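Local coordinates for sulfoquinovosidase (Escherichia coli, PDB 5OHT), which hydrolyses the alpha-glycosidic bond of sulfoquinovosyl diacylglycerides and sulfoquinovosyl glycerol, releasing sulfoquinovose for sulfoglycolysis, at residues W286-S291 against L331-P336; M303-W308 against K342-E347. All blocks are in the same frame, centred on the assembly; numbering follows the deposited sequence.

Interaction 1: residues W286-S291 against L331-P336. With 9VH ([(3~{S},4~{R},5~{R})-4,5-bis(oxidanyl)piperidin-3-yl]methanesulfonic acid), chain D.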
ATOM      1  N   TRP A 286      -7.170 -19.326   6.230  1.00 28.54           N
ATOM      2  CA  TRP A 286      -6.874 -18.084   6.956  1.00 27.40           C
ATOM      3  C   TRP A 286      -8.024 -17.837   7.931  1.00 27.51           C
ATOM      4  O   TRP A 286      -9.141 -17.522   7.522  1.00 27.88           O
ATOM      5  CB  TRP A 286      -6.671 -16.878   5.995  1.00 29.82           C
ATOM      6  CG  TRP A 286      -6.598 -15.596   6.754  1.00 26.96           C
ATOM      7  CD1 TRP A 286      -5.711 -15.297   7.718  1.00 27.26           C
ATOM      8  CD2 TRP A 286      -7.473 -14.460   6.643  1.00 26.99           C
ATOM      9  NE1 TRP A 286      -5.963 -14.066   8.243  1.00 27.11           N
ATOM     10  CE2 TRP A 286      -7.047 -13.521   7.602  1.00 26.21           C
ATOM     11  CE3 TRP A 286      -8.566 -14.155   5.832  1.00 26.28           C
ATOM     12  CZ2 TRP A 286      -7.701 -12.282   7.790  1.00 27.51           C
ATOM     13  CZ3 TRP A 286      -9.220 -12.938   6.010  1.00 26.13           C
ATOM     14  CH2 TRP A 286      -8.781 -12.018   7.001  1.00 28.56           C
ATOM     15  N   ALA A 287      -7.722 -17.944   9.228  1.00 27.15           N
ATOM     16  CA  ALA A 287      -8.751 -17.874  10.298  1.00 28.40           C
ATOM     17  C   ALA A 287      -8.383 -16.769  11.270  1.00 27.40           C
ATOM     18  O   ALA A 287      -7.639 -16.996  12.225  1.00 30.50           O
ATOM     19  CB  ALA A 287      -8.873 -19.198  11.050  1.00 32.16           C
ATOM     20  N   GLN A 288      -8.961 -15.586  11.038  1.00 29.54           N
ATOM     21  CA  GLN A 288      -8.565 -14.392  11.835  1.00 30.61           C
ATOM     22  C   GLN A 288      -9.005 -14.521  13.321  1.00 31.13           C
ATOM     23  O   GLN A 288      -8.427 -13.881  14.211  1.00 28.65           O
ATOM     24  CB  GLN A 288      -9.118 -13.115  11.223  1.00 27.57           C
ATOM     25  CG  GLN A 288     -10.617 -12.949  11.113  1.00 27.50           C
ATOM     26  CD  GLN A 288     -11.039 -11.519  10.730  1.00 31.28           C
ATOM     27  OE1 GLN A 288     -10.229 -10.745  10.231  1.00 30.71           O
ATOM     28  NE2 GLN A 288     -12.334 -11.190  10.923  1.00 25.26           N
ATOM     29  N   ASP A 289     -10.026 -15.347  13.570  1.00 31.30           N
ATOM     30  CA  ASP A 289     -10.550 -15.624  14.914  1.00 32.64           C
ATOM     31  C   ASP A 289      -9.813 -16.743  15.664  1.00 34.05           C
ATOM     32  O   ASP A 289     -10.340 -17.261  16.660  1.00 31.85           O
ATOM     33  CB  ASP A 289     -12.088 -15.877  14.859  1.00 32.71           C
ATOM     34  CG  ASP A 289     -12.478 -17.217  14.208  1.00 29.59           C
ATOM     35  OD1 ASP A 289     -11.722 -17.745  13.370  1.00 27.84           O
ATOM     36  OD2 ASP A 289     -13.642 -17.712  14.464  1.00 30.89           O
ATOM     37  N   TRP A 290      -8.580 -17.079  15.263  1.00 31.11           N
ATOM     38  CA  TRP A 290      -7.737 -18.003  15.995  1.00 31.60           C
ATOM     39  C   TRP A 290      -7.573 -17.636  17.498  1.00 36.42           C
ATOM     40  O   TRP A 290      -7.259 -18.516  18.331  1.00 31.47           O
ATOM     41  CB  TRP A 290      -6.364 -18.130  15.343  1.00 31.87           C
ATOM     42  CG  TRP A 290      -5.473 -16.926  15.633  1.00 31.73           C
ATOM     43  CD1 TRP A 290      -5.679 -15.664  15.212  1.00 30.14           C
ATOM     44  CD2 TRP A 290      -4.271 -16.899  16.421  1.00 31.15           C
ATOM     45  NE1 TRP A 290      -4.700 -14.833  15.730  1.00 30.60           N
ATOM     46  CE2 TRP A 290      -3.811 -15.560  16.445  1.00 28.94           C
ATOM     47  CE3 TRP A 290      -3.544 -17.874  17.132  1.00 34.42           C
ATOM     48  CZ2 TRP A 290      -2.666 -15.154  17.163  1.00 30.33           C
ATOM     49  CZ3 TRP A 290      -2.394 -17.483  17.848  1.00 33.92           C
ATOM     50  CH2 TRP A 290      -1.974 -16.100  17.862  1.00 30.61           C
ATOM     51  N   SER A 291      -7.740 -16.342  17.823  1.00 32.44           N
ATOM     52  CA  SER A 291      -7.569 -15.816  19.187  1.00 31.94           C
ATOM     53  C   SER A 291      -8.870 -15.538  19.867  1.00 30.52           C
ATOM     54  O   SER A 291      -8.882 -14.967  20.967  1.00 33.57           O
ATOM     55  CB  SER A 291      -6.711 -14.528  19.157  1.00 34.64           C
ATOM     56  OG  SER A 291      -7.257 -13.589  18.270  1.00 32.19           O
ATOM     57  N   LEU A 331      -2.986 -19.865   8.388  1.00 29.58           N
ATOM     58  CA  LEU A 331      -2.644 -18.436   8.567  1.00 28.70           C
ATOM     59  C   LEU A 331      -3.567 -17.767   9.593  1.00 27.73           C
ATOM     60  O   LEU A 331      -4.753 -18.036   9.631  1.00 28.60           O
ATOM     61  CB  LEU A 331      -2.743 -17.657   7.217  1.00 28.59           C
ATOM     62  CG  LEU A 331      -1.752 -18.106   6.115  1.00 33.95           C
ATOM     63  CD1 LEU A 331      -2.310 -19.316   5.362  1.00 35.06           C
ATOM     64  CD2 LEU A 331      -1.443 -16.929   5.118  1.00 36.02           C
ATOM     65  N   ALA A 332      -2.983 -16.888  10.399  1.00 28.66           N
ATOM     66  CA  ALA A 332      -3.657 -16.268  11.527  1.00 31.10           C
ATOM     67  C   ALA A 332      -3.770 -14.705  11.351  1.00 31.15           C
ATOM     68  O   ALA A 332      -3.907 -14.214  10.205  1.00 29.42           O
ATOM     69  CB  ALA A 332      -2.903 -16.662  12.794  1.00 31.10           C
ATOM     70  N   TYR A 333      -3.753 -13.965  12.462  1.00 27.53           N
ATOM     71  CA  TYR A 333      -4.046 -12.515  12.491  1.00 28.38           C
ATOM     72  C   TYR A 333      -3.330 -11.889  13.691  1.00 32.32           C
ATOM     73  O   TYR A 333      -3.472 -12.401  14.829  1.00 26.26           O
ATOM     74  CB  TYR A 333      -5.574 -12.254  12.567  1.00 26.54           C
ATOM     75  CG  TYR A 333      -5.965 -10.785  12.678  1.00 26.07           C
ATOM     76  CD1 TYR A 333      -5.878 -10.093  13.898  1.00 26.37           C
ATOM     77  CD2 TYR A 333      -6.276 -10.012  11.526  1.00 29.10           C
ATOM     78  CE1 TYR A 333      -6.135  -8.733  13.980  1.00 27.08           C
ATOM     79  CE2 TYR A 333      -6.518  -8.649  11.622  1.00 32.01           C
ATOM     80  CZ  TYR A 333      -6.419  -8.006  12.856  1.00 27.23           C
ATOM     81  OH  TYR A 333      -6.674  -6.674  12.953  1.00 25.30           O
ATOM     82  N   ILE A 334      -2.623 -10.770  13.481  1.00 27.63           N
ATOM     83  CA  ILE A 334      -2.116  -9.917  14.560  1.00 26.78           C
ATOM     84  C   ILE A 334      -2.136  -8.397  14.147  1.00 27.96           C
ATOM     85  O   ILE A 334      -2.167  -8.066  12.914  1.00 26.58           O
ATOM     86  CB  ILE A 334      -0.739 -10.364  15.003  1.00 30.10           C
ATOM     87  CG1 ILE A 334      -0.261  -9.633  16.289  1.00 29.57           C
ATOM     88  CG2 ILE A 334       0.308 -10.197  13.891  1.00 30.12           C
ATOM     89  CD1 ILE A 334       0.910 -10.337  16.934  1.00 31.64           C
ATOM     90  N   ASN A 335      -2.212  -7.507  15.134  1.00 25.98           N
ATOM     91  CA  ASN A 335      -2.000  -6.063  14.979  1.00 27.21           C
ATOM     92  C   ASN A 335      -1.163  -5.558  16.145  1.00 26.94           C
ATOM     93  O   ASN A 335      -0.920  -6.328  17.111  1.00 28.19           O
ATOM     94  CB  ASN A 335      -3.316  -5.301  14.659  1.00 24.53           C
ATOM     95  CG  ASN A 335      -4.201  -5.074  15.875  1.00 27.77           C
ATOM     96  OD1 ASN A 335      -3.724  -4.665  16.928  1.00 28.28           O
ATOM     97  ND2 ASN A 335      -5.515  -5.333  15.712  1.00 26.79           N
ATOM     98  N   PRO A 336      -0.638  -4.300  16.067  1.00 29.64           N
ATOM     99  CA  PRO A 336       0.277  -3.804  17.123  1.00 30.44           C
ATOM    100  C   PRO A 336      -0.391  -3.141  18.336  1.00 27.62           C
ATOM    101  O   PRO A 336       0.266  -2.342  19.084  1.00 30.26           O
ATOM    102  CB  PRO A 336       1.162  -2.830  16.341  1.00 32.70           C
ATOM    103  CG  PRO A 336       0.260  -2.244  15.362  1.00 30.91           C
ATOM    104  CD  PRO A 336      -0.777  -3.302  14.998  1.00 33.74           C
TER
HETATM  105  O1  9VH D 702     -12.511  -6.490  12.946  1.00 28.20           O
HETATM  106  S1  9VH D 702     -11.121  -6.599  13.246  1.00 29.39           S
HETATM  107  O2  9VH D 702     -10.672  -7.357  14.355  1.00 28.40           O
HETATM  108  O3  9VH D 702     -10.543  -5.233  13.464  1.00 28.03           O
HETATM  109  C1  9VH D 702     -10.249  -7.269  11.842  1.00 30.55           C
HETATM  110  C2  9VH D 702     -10.548  -6.639  10.468  1.00 27.66           C
HETATM  111  C3  9VH D 702     -10.108  -5.186  10.375  1.00 35.82           C
HETATM  112  N1  9VH D 702      -8.948  -4.851   9.525  1.00 33.80           N
HETATM  113  C4  9VH D 702      -9.079  -5.352   8.148  1.00 29.14           C
HETATM  114  C5  9VH D 702      -9.980  -6.583   7.999  1.00 26.80           C
HETATM  115  O4  9VH D 702      -9.552  -7.385   6.916  1.00 26.07           O
HETATM  116  C6  9VH D 702     -10.018  -7.438   9.265  1.00 27.88           C
HETATM  117  O5  9VH D 702     -10.887  -8.546   9.019  1.00 28.36           O

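Interaction 2: residues M303-W308 against K342-E347. With 9VH ([(3~{S},4~{R},5~{R})-4,5-bis(oxidanyl)piperidin-3-yl]methanesulfonic acid), chain D.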
ATOM      1  N   MET A 303     -10.881 -10.901  18.676  1.00 28.77           N
ATOM      2  CA  MET A 303     -10.486 -10.587  20.077  1.00 29.39           C
ATOM      3  C   MET A 303      -9.017 -10.231  20.090  1.00 29.02           C
ATOM      4  O   MET A 303      -8.189 -11.119  19.841  1.00 28.24           O
ATOM      5  CB  MET A 303     -10.741 -11.779  21.051  1.00 31.62           C
ATOM      6  CG  MET A 303     -10.340 -11.460  22.507  1.00 31.74           C
ATOM      7  SD  MET A 303     -10.986  -9.874  23.158  1.00 35.28           S
ATOM      8  CE  MET A 303     -12.703 -10.200  23.250  1.00 34.01           C
ATOM      9  N   TRP A 304      -8.674  -8.976  20.365  1.00 30.55           N
ATOM     10  CA  TRP A 304      -7.274  -8.526  20.212  1.00 28.45           C
ATOM     11  C   TRP A 304      -6.419  -8.908  21.419  1.00 34.27           C
ATOM     12  O   TRP A 304      -5.963  -8.027  22.183  1.00 32.71           O
ATOM     13  CB  TRP A 304      -7.199  -6.999  19.961  1.00 29.73           C
ATOM     14  CG  TRP A 304      -7.868  -6.506  18.643  1.00 26.83           C
ATOM     15  CD1 TRP A 304      -8.576  -7.251  17.725  1.00 29.78           C
ATOM     16  CD2 TRP A 304      -7.868  -5.156  18.154  1.00 28.11           C
ATOM     17  NE1 TRP A 304      -8.985  -6.443  16.682  1.00 27.69           N
ATOM     18  CE2 TRP A 304      -8.582  -5.149  16.929  1.00 26.73           C
ATOM     19  CE3 TRP A 304      -7.323  -3.947  18.632  1.00 28.27           C
ATOM     20  CZ2 TRP A 304      -8.745  -3.997  16.183  1.00 28.16           C
ATOM     21  CZ3 TRP A 304      -7.515  -2.773  17.886  1.00 28.52           C
ATOM     22  CH2 TRP A 304      -8.229  -2.812  16.677  1.00 26.64           C
ATOM     23  N   ASN A 305      -6.168 -10.228  21.577  1.00 33.94           N
ATOM     24  CA  ASN A 305      -5.184 -10.744  22.524  1.00 32.60           C
ATOM     25  C   ASN A 305      -4.480 -11.906  21.847  1.00 32.14           C
ATOM     26  O   ASN A 305      -5.119 -12.897  21.523  1.00 32.58           O
ATOM     27  CB  ASN A 305      -5.901 -11.190  23.823  1.00 34.55           C
ATOM     28  CG  ASN A 305      -4.914 -11.421  24.964  1.00 36.93           C
ATOM     29  OD1 ASN A 305      -4.254 -10.494  25.406  1.00 36.68           O
ATOM     30  ND2 ASN A 305      -4.814 -12.658  25.421  1.00 37.87           N
ATOM     31  N   TRP A 306      -3.184 -11.772  21.568  1.00 29.12           N
ATOM     32  CA  TRP A 306      -2.501 -12.593  20.557  1.00 30.48           C
ATOM     33  C   TRP A 306      -1.970 -13.938  21.074  1.00 28.56           C
ATOM     34  O   TRP A 306      -0.750 -14.209  21.117  1.00 30.27           O
ATOM     35  CB  TRP A 306      -1.421 -11.768  19.789  1.00 29.97           C
ATOM     36  CG  TRP A 306      -1.950 -10.372  19.493  1.00 29.28           C
ATOM     37  CD1 TRP A 306      -1.434  -9.199  19.949  1.00 30.30           C
ATOM     38  CD2 TRP A 306      -3.121 -10.031  18.755  1.00 27.40           C
ATOM     39  NE1 TRP A 306      -2.189  -8.140  19.515  1.00 30.50           N
ATOM     40  CE2 TRP A 306      -3.244  -8.615  18.793  1.00 30.11           C
ATOM     41  CE3 TRP A 306      -4.077 -10.768  18.066  1.00 29.80           C
ATOM     42  CZ2 TRP A 306      -4.247  -7.934  18.142  1.00 28.07           C
ATOM     43  CZ3 TRP A 306      -5.094 -10.088  17.436  1.00 32.96           C
ATOM     44  CH2 TRP A 306      -5.147  -8.677  17.441  1.00 32.32           C
ATOM     45  N   LYS A 307      -2.938 -14.749  21.498  1.00 30.54           N
ATOM     46  CA  LYS A 307      -2.709 -16.087  22.023  1.00 33.73           C
ATOM     47  C   LYS A 307      -3.797 -17.003  21.436  1.00 30.35           C
ATOM     48  O   LYS A 307      -4.964 -16.636  21.415  1.00 33.56           O
ATOM     49  CB  LYS A 307      -2.840 -16.066  23.548  1.00 41.28           C
ATOM     50  CG  LYS A 307      -1.683 -15.407  24.237  1.00 53.04           C
ATOM     51  CD  LYS A 307      -1.979 -15.060  25.696  1.00 64.15           C
ATOM     52  CE  LYS A 307      -0.745 -14.479  26.404  1.00 66.32           C
ATOM     53  NZ  LYS A 307      -1.195 -13.605  27.512  1.00 71.13           N
ATOM     54  N   TRP A 308      -3.394 -18.216  21.032  1.00 31.27           N
ATOM     55  CA  TRP A 308      -4.335 -19.220  20.530  1.00 33.67           C
ATOM     56  C   TRP A 308      -5.431 -19.534  21.564  1.00 36.34           C
ATOM     57  O   TRP A 308      -5.157 -19.785  22.745  1.00 38.16           O
ATOM     58  CB  TRP A 308      -3.532 -20.478  20.097  1.00 36.47           C
ATOM     59  CG  TRP A 308      -4.307 -21.775  20.015  1.00 34.92           C
ATOM     60  CD1 TRP A 308      -5.583 -22.001  19.544  1.00 38.68           C
ATOM     61  CD2 TRP A 308      -3.769 -23.051  20.352  1.00 36.01           C
ATOM     62  NE1 TRP A 308      -5.906 -23.379  19.665  1.00 36.07           N
ATOM     63  CE2 TRP A 308      -4.799 -24.026  20.149  1.00 38.46           C
ATOM     64  CE3 TRP A 308      -2.531 -23.466  20.898  1.00 35.31           C
ATOM     65  CZ2 TRP A 308      -4.617 -25.389  20.473  1.00 39.00           C
ATOM     66  CZ3 TRP A 308      -2.351 -24.862  21.196  1.00 42.31           C
ATOM     67  CH2 TRP A 308      -3.389 -25.777  20.971  1.00 38.27           C
ATOM     68  N   LYS A 342      -7.799  -7.625  28.549  1.00 38.11           N
ATOM     69  CA  LYS A 342      -7.192  -8.946  28.323  1.00 36.02           C
ATOM     70  C   LYS A 342      -5.754  -8.953  28.750  1.00 36.58           C
ATOM     71  O   LYS A 342      -5.183  -7.901  29.070  1.00 38.00           O
ATOM     72  CB  LYS A 342      -7.295  -9.336  26.825  1.00 38.91           C
ATOM     73  CG  LYS A 342      -8.720  -9.543  26.348  1.00 38.68           C
ATOM     74  CD  LYS A 342      -9.398 -10.706  27.010  1.00 45.88           C
ATOM     75  CE  LYS A 342     -10.865 -10.719  26.707  1.00 58.05           C
ATOM     76  NZ  LYS A 342     -11.469 -11.953  27.285  1.00 61.50           N
ATOM     77  N   ASP A 343      -5.158 -10.136  28.774  1.00 37.64           N
ATOM     78  CA  ASP A 343      -3.824 -10.381  29.420  1.00 43.12           C
ATOM     79  C   ASP A 343      -2.621  -9.666  28.858  1.00 38.55           C
ATOM     80  O   ASP A 343      -1.688  -9.325  29.617  1.00 34.35           O
ATOM     81  CB  ASP A 343      -3.424 -11.887  29.242  1.00 54.78           C
ATOM     82  CG  ASP A 343      -4.185 -12.809  30.130  1.00 64.27           C
ATOM     83  OD1 ASP A 343      -5.106 -12.355  30.852  1.00 75.66           O
ATOM     84  OD2 ASP A 343      -3.839 -14.013  30.107  1.00 64.17           O
ATOM     85  N   LEU A 344      -2.501  -9.583  27.526  1.00 33.55           N
ATOM     86  CA  LEU A 344      -1.262  -8.973  26.999  1.00 34.30           C
ATOM     87  C   LEU A 344      -1.213  -7.503  27.327  1.00 32.02           C
ATOM     88  O   LEU A 344      -0.110  -6.962  27.588  1.00 35.33           O
ATOM     89  CB  LEU A 344      -1.048  -9.178  25.490  1.00 38.87           C
ATOM     90  CG  LEU A 344      -0.528 -10.488  24.948  1.00 41.14           C
ATOM     91  CD1 LEU A 344      -0.288 -10.303  23.425  1.00 40.04           C
ATOM     92  CD2 LEU A 344       0.738 -10.945  25.665  1.00 44.76           C
ATOM     93  N   CYS A 345      -2.360  -6.830  27.341  1.00 31.82           N
ATOM     94  CA  CYS A 345      -2.354  -5.414  27.705  1.00 32.09           C
ATOM     95  C   CYS A 345      -1.856  -5.203  29.193  1.00 33.70           C
ATOM     96  O   CYS A 345      -0.982  -4.342  29.496  1.00 32.98           O
ATOM     97  CB  CYS A 345      -3.744  -4.777  27.516  1.00 30.99           C
ATOM     98  SG  CYS A 345      -3.769  -2.938  27.601  1.00 37.22           S
ATOM     99  N   GLU A 346      -2.385  -6.053  30.079  1.00 35.67           N
ATOM    100  CA  GLU A 346      -1.994  -6.064  31.510  1.00 34.77           C
ATOM    101  C   GLU A 346      -0.469  -6.281  31.645  1.00 35.38           C
ATOM    102  O   GLU A 346       0.185  -5.501  32.292  1.00 38.99           O
ATOM    103  CB  GLU A 346      -2.816  -7.133  32.280  1.00 41.74           C
ATOM    104  CG  GLU A 346      -2.434  -7.274  33.782  1.00 53.61           C
ATOM    105  CD  GLU A 346      -2.952  -8.580  34.452  1.00 66.34           C
ATOM    106  OE1 GLU A 346      -2.937  -9.671  33.806  1.00 68.85           O
ATOM    107  OE2 GLU A 346      -3.339  -8.532  35.648  1.00 73.80           O
ATOM    108  N   GLU A 347       0.076  -7.290  30.953  1.00 33.72           N
ATOM    109  CA  GLU A 347       1.488  -7.557  30.932  1.00 33.28           C
ATOM    110  C   GLU A 347       2.315  -6.361  30.406  1.00 35.34           C
ATOM    111  O   GLU A 347       3.362  -5.957  31.004  1.00 31.46           O
ATOM    112  CB  GLU A 347       1.752  -8.847  30.171  1.00 33.55           C
ATOM    113  CG  GLU A 347       3.223  -9.215  29.998  1.00 33.74           C
ATOM    114  CD  GLU A 347       3.465 -10.523  29.255  1.00 35.10           C
ATOM    115  OE1 GLU A 347       4.615 -10.895  29.229  1.00 38.64           O
ATOM    116  OE2 GLU A 347       2.562 -11.190  28.726  1.00 39.57           O
TER
HETATM  117  O1  9VH D 702     -12.511  -6.490  12.946  1.00 28.20           O
HETATM  118  S1  9VH D 702     -11.121  -6.599  13.246  1.00 29.39           S
HETATM  119  O2  9VH D 702     -10.672  -7.357  14.355  1.00 28.40           O
HETATM  120  O3  9VH D 702     -10.543  -5.233  13.464  1.00 28.03           O
HETATM  121  C1  9VH D 702     -10.249  -7.269  11.842  1.00 30.55           C
HETATM  122  C2  9VH D 702     -10.548  -6.639  10.468  1.00 27.66           C
HETATM  123  C3  9VH D 702     -10.108  -5.186  10.375  1.00 35.82           C
HETATM  124  N1  9VH D 702      -8.948  -4.851   9.525  1.00 33.80           N
HETATM  125  C4  9VH D 702      -9.079  -5.352   8.148  1.00 29.14           C
HETATM  126  C5  9VH D 702      -9.980  -6.583   7.999  1.00 26.80           C
HETATM  127  O4  9VH D 702      -9.552  -7.385   6.916  1.00 26.07           O
HETATM  128  C6  9VH D 702     -10.018  -7.438   9.265  1.00 27.88           C
HETATM  129  O5  9VH D 702     -10.887  -8.546   9.019  1.00 28.36           O
HETATM  130  O   HOH W   1      -4.523  -7.586  25.619  1.00 33.13           O
HETATM  131  O   HOH W   2       0.332 -12.054  29.310  1.00 41.38           O

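Interaction 1: residues W286-S291 against L331-P336
Two tryptophan N-H groups and one backbone amide tie W286-S291 to L331-P336. W286 NE1 donates to A332 O at 2.8 Å; the oxygen lies in the indole plane, but the donor stands above the carbonyl plane, and the N-H points well off the straight line (135°). W290 NE1 reaches Y333 O at 2.9 Å, on a lone pair in the carbonyl plane, with the oxygen tilted from the ring. L331 O takes A287 N almost straight, at 3.0 Å, continuing the parallel pairing of W286 with L331.

A332 CB sits 3.7 Å from the centroid of the five-membered ring of W290, squarely over that face in a CH-pi contact. CD1 of W286 packs on L331 CB, and Q288 CB on Y333 CB at 3.9 Å.

Q288 and Y333 extend to the bound piperidine sulfonate. Q288 OE1 accepts from ligand O5 at 2.6 Å, while Q288 NE2 is held by Q262, fixing the amide's rotation. With CG opposite the backbone N (chi1 177°), the Y333 ring passes Q288 CB and meets ligand C1 obliquely; its hydroxyl bonds to the nucleophile D405. Strand carbonyls thus hold one indole at a strand end and one in the following loop, with substrate-binding Q288 between them in sequence.

Interaction 2: residues M303-W308 against K342-E347
K342 meets both M303 and N305 just before the helix begins. Its chain bends at chi2 (-65°) and crosses the M303 side chain at about a right angle, bringing CE to 3.7 Å from M303 SD; its CB rests against the N305 amide, 3.5 Å from OD1.

D343, in the first turn, faces K307. The extended lysine brings NZ to 3.7 Å from D343 OD2, a long salt bridge, and a water that accepts from NZ donates to E347 OE2, with a weaker bond to D343 O. K307 thus reaches E347 through water, while its direct pairing with D343 stays long.

L344 carries the central bond: its backbone N donates to N305 OD1 at 2.9 Å, nearly straight (165°) and in the carbonyl plane. With CG anti to its own backbone N (chi1 -166°), N305 extends its amide to this first turn, where amides lack a partner from a preceding turn. The leucine side chain then divides its branches, L344 CD1 lying 3.8 Å from W306 CD1 and L344 CD2 against CE and NZ of K307. The same CD1 packs on W306 N, a buried N-H with no partner in the model.

C345 N is reached through water, which donates to N305 OD1 at 2.9 Å, so one amide oxygen serves two successive helix N-H groups.

L344 also touches W385 and V389 of helix 380-395, and W385 bonds E347. Strand 337-339 touches W304 and W306; W306 NE1 bonds to Y337 O. The loop packs against helix 343-351 and that strand, with W304 NE1 bonded to the ligand sulfonate.

In the fold
Interaction 1 is buried throughout and lies at the ends of neighbouring barrel strands 282-286 and 329-334 and in the loop that follows the first; interaction 2 lies farther out, on helix 343-351, and is partly open. The first relies on direct bonds from indole and backbone N-H to strand carbonyls, the second on an asparagine at a helix start, bridging waters and a loose charge pair. Both reach the same ligand at different ends: Q288 holds a ring hydroxyl, W304 a sulfonate oxygen. The two also touch each other directly, S291 OG probably bonding to M303 O and the N335 amide packing on W304.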